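Local coordinates for CoA-binding domain-containing protein (Thermus thermophilus, PDB 1IUL) that probably binds coenzyme A or a related nucleotide through a Rossmann-like domain, although its precise cellular role is not established, at residues Y41-V46 with E54-E59. Sequence-based numbering, arbitrary orientation.
Sequences YRVLPV and ELFGEE
The ring of Phe56 meets Pro45 at its edge, where Pro45 CB lies near the ring plane, 3.9 Å from Phe56 CD2, while Leu55 CD2 sits over one face, offset toward the rim. Val43 comes in obliquely, its CG2 3.5 Å from Phe56 CD2; the ring also touches Pro33 and Arg37 of helix 28-37 and meets the His30 ring with the planes at about 40°. With CG anti to the carbonyl carbon, beside the backbone N of Phe56 (chi1 -35°), the ring reaches the Val43 and Pro45 side chains. Pro45 also packs against the hairpin itself: its CG is 3.5 Å from Leu55 O, and its CD lies against Glu58 CB at 3.7 Å. This is a small two-stranded hairpin, closed by a type I' turn from Leu55 to Glu58, laid against strand 42-46, an outermost strand of the parallel Rossmann-like sheet, which pairs with strand 15-19. Two waters bridge the backbones: one donates to Val43 O and Phe56 O, the other to Pro45 O (2.8 Å) and Glu59 O (2.7 Å). Glu58, bent at chi2 (-85°), passes its CG by Val43 O and crosses the extended Arg42 chain at about a right angle. There OE2 takes a weak, bent salt-bridge hydrogen bond from Arg42 NE at 3.5 Å, and the stronger partner of that guanidinium is Glu69.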
loop_
_atom_site.group_PDB
_atom_site.type_symbol
_atom_site.label_atom_id
_atom_site.label_comp_id
_atom_site.label_asym_id
_atom_site.label_seq_id
_atom_site.Cartn_x
_atom_site.Cartn_y
_atom_site.Cartn_z
ATOM N N TYR A 41 -12.431 3.886 -0.468
ATOM C CA TYR A 41 -11.518 2.778 -0.744
ATOM C C TYR A 41 -11.651 1.684 0.306
ATOM O O TYR A 41 -11.893 1.966 1.481
ATOM C CB TYR A 41 -10.066 3.259 -0.738
ATOM C CG TYR A 41 -9.699 4.174 -1.875
ATOM C CD1 TYR A 41 -9.497 5.534 -1.655
ATOM C CD2 TYR A 41 -9.519 3.679 -3.166
ATOM C CE1 TYR A 41 -9.124 6.380 -2.689
ATOM C CE2 TYR A 41 -9.147 4.518 -4.209
ATOM C CZ TYR A 41 -8.950 5.869 -3.962
ATOM O OH TYR A 41 -8.585 6.715 -4.986
ATOM N N ARG A 42 -11.485 0.436 -0.116
ATOM C CA ARG A 42 -11.544 -0.680 0.814
ATOM C C ARG A 42 -10.105 -0.990 1.218
ATOM O O ARG A 42 -9.397 -1.713 0.518
ATOM C CB ARG A 42 -12.171 -1.904 0.149
ATOM C CG ARG A 42 -12.210 -3.133 1.044
ATOM C CD ARG A 42 -12.908 -4.289 0.353
ATOM N NE ARG A 42 -13.409 -5.269 1.310
ATOM C CZ ARG A 42 -14.484 -6.025 1.107
ATOM N NH1 ARG A 42 -15.172 -5.914 -0.023
ATOM N NH2 ARG A 42 -14.873 -6.890 2.036
ATOM N N VAL A 43 -9.668 -0.431 2.340
ATOM C CA VAL A 43 -8.304 -0.660 2.785
ATOM C C VAL A 43 -8.186 -1.934 3.612
ATOM O O VAL A 43 -8.926 -2.149 4.577
ATOM C CB VAL A 43 -7.735 0.583 3.554
ATOM C CG1 VAL A 43 -8.665 1.767 3.382
ATOM C CG2 VAL A 43 -7.505 0.268 5.015
ATOM N N LEU A 44 -7.255 -2.784 3.191
ATOM C CA LEU A 44 -6.992 -4.065 3.833
ATOM C C LEU A 44 -5.686 -3.999 4.604
ATOM O O LEU A 44 -4.609 -4.000 4.012
ATOM C CB LEU A 44 -6.909 -5.170 2.776
ATOM C CG LEU A 44 -7.975 -5.129 1.677
ATOM C CD1 LEU A 44 -7.570 -6.036 0.518
ATOM C CD2 LEU A 44 -9.314 -5.564 2.265
ATOM N N PRO A 45 -5.766 -3.951 5.943
ATOM C CA PRO A 45 -4.573 -3.883 6.789
ATOM C C PRO A 45 -3.767 -5.180 6.843
ATOM O O PRO A 45 -4.321 -6.269 7.015
ATOM C CB PRO A 45 -5.128 -3.489 8.159
ATOM C CG PRO A 45 -6.520 -4.016 8.160
ATOM C CD PRO A 45 -7.010 -3.957 6.739
ATOM N N VAL A 46 -2.454 -5.051 6.689
ATOM C CA VAL A 46 -1.555 -6.193 6.743
ATOM C C VAL A 46 -0.369 -5.832 7.632
ATOM O O VAL A 46 0.400 -4.923 7.319
ATOM C CB VAL A 46 -1.032 -6.576 5.337
ATOM C CG1 VAL A 46 0.016 -7.687 5.452
ATOM C CG2 VAL A 46 -2.185 -7.034 4.453
ATOM N N GLU A 54 -8.790 -5.696 14.649
ATOM C CA GLU A 54 -9.556 -4.934 13.673
ATOM C C GLU A 54 -8.988 -3.537 13.441
ATOM O O GLU A 54 -8.704 -2.798 14.385
ATOM C CB GLU A 54 -11.016 -4.835 14.120
ATOM C CG GLU A 54 -12.017 -4.941 12.986
ATOM C CD GLU A 54 -12.992 -3.780 12.962
ATOM O OE1 GLU A 54 -14.073 -3.916 12.349
ATOM O OE2 GLU A 54 -12.678 -2.729 13.559
ATOM N N LEU A 55 -8.823 -3.190 12.170
ATOM C CA LEU A 55 -8.301 -1.886 11.773
ATOM C C LEU A 55 -9.041 -1.441 10.521
ATOM O O LEU A 55 -9.174 -2.205 9.567
ATOM C CB LEU A 55 -6.797 -1.972 11.479
ATOM C CG LEU A 55 -5.831 -1.793 12.654
ATOM C CD1 LEU A 55 -4.478 -2.382 12.304
ATOM C CD2 LEU A 55 -5.696 -0.316 12.980
ATOM N N PHE A 56 -9.527 -0.205 10.532
ATOM C CA PHE A 56 -10.256 0.348 9.396
ATOM C C PHE A 56 -11.446 -0.541 9.038
ATOM O O PHE A 56 -11.829 -0.658 7.871
ATOM C CB PHE A 56 -9.311 0.512 8.196
ATOM C CG PHE A 56 -7.907 0.899 8.584
ATOM C CD1 PHE A 56 -7.650 2.127 9.184
ATOM C CD2 PHE A 56 -6.848 0.017 8.396
ATOM C CE1 PHE A 56 -6.363 2.468 9.597
ATOM C CE2 PHE A 56 -5.560 0.347 8.805
ATOM C CZ PHE A 56 -5.317 1.575 9.408
ATOM N N GLY A 57 -12.029 -1.166 10.058
ATOM C CA GLY A 57 -13.182 -2.024 9.845
ATOM C C GLY A 57 -12.886 -3.369 9.208
ATOM O O GLY A 57 -13.776 -3.994 8.636
ATOM N N GLU A 58 -11.638 -3.818 9.308
ATOM C CA GLU A 58 -11.230 -5.100 8.743
ATOM C C GLU A 58 -10.232 -5.774 9.681
ATOM O O GLU A 58 -9.515 -5.103 10.420
ATOM C CB GLU A 58 -10.584 -4.891 7.370
ATOM C CG GLU A 58 -11.463 -4.170 6.362
ATOM C CD GLU A 58 -12.403 -5.107 5.626
ATOM O OE1 GLU A 58 -12.409 -6.315 5.945
ATOM O OE2 GLU A 58 -13.136 -4.635 4.728
ATOM N N GLU A 59 -10.192 -7.102 9.654
ATOM C CA GLU A 59 -9.269 -7.841 10.506
ATOM C C GLU A 59 -7.875 -7.802 9.902
ATOM O O GLU A 59 -7.683 -8.152 8.740
ATOM C CB GLU A 59 -9.712 -9.296 10.661
ATOM C CG GLU A 59 -8.661 -10.172 11.327
ATOM C CD GLU A 59 -9.237 -11.446 11.917
ATOM O OE1 GLU A 59 -8.828 -11.827 13.036
ATOM O OE2 GLU A 59 -10.096 -12.067 11.260
HETATM O O HOH W 1 -11.588 -0.730 5.011
HETATM O O HOH W 2 -6.759 -7.430 6.275
#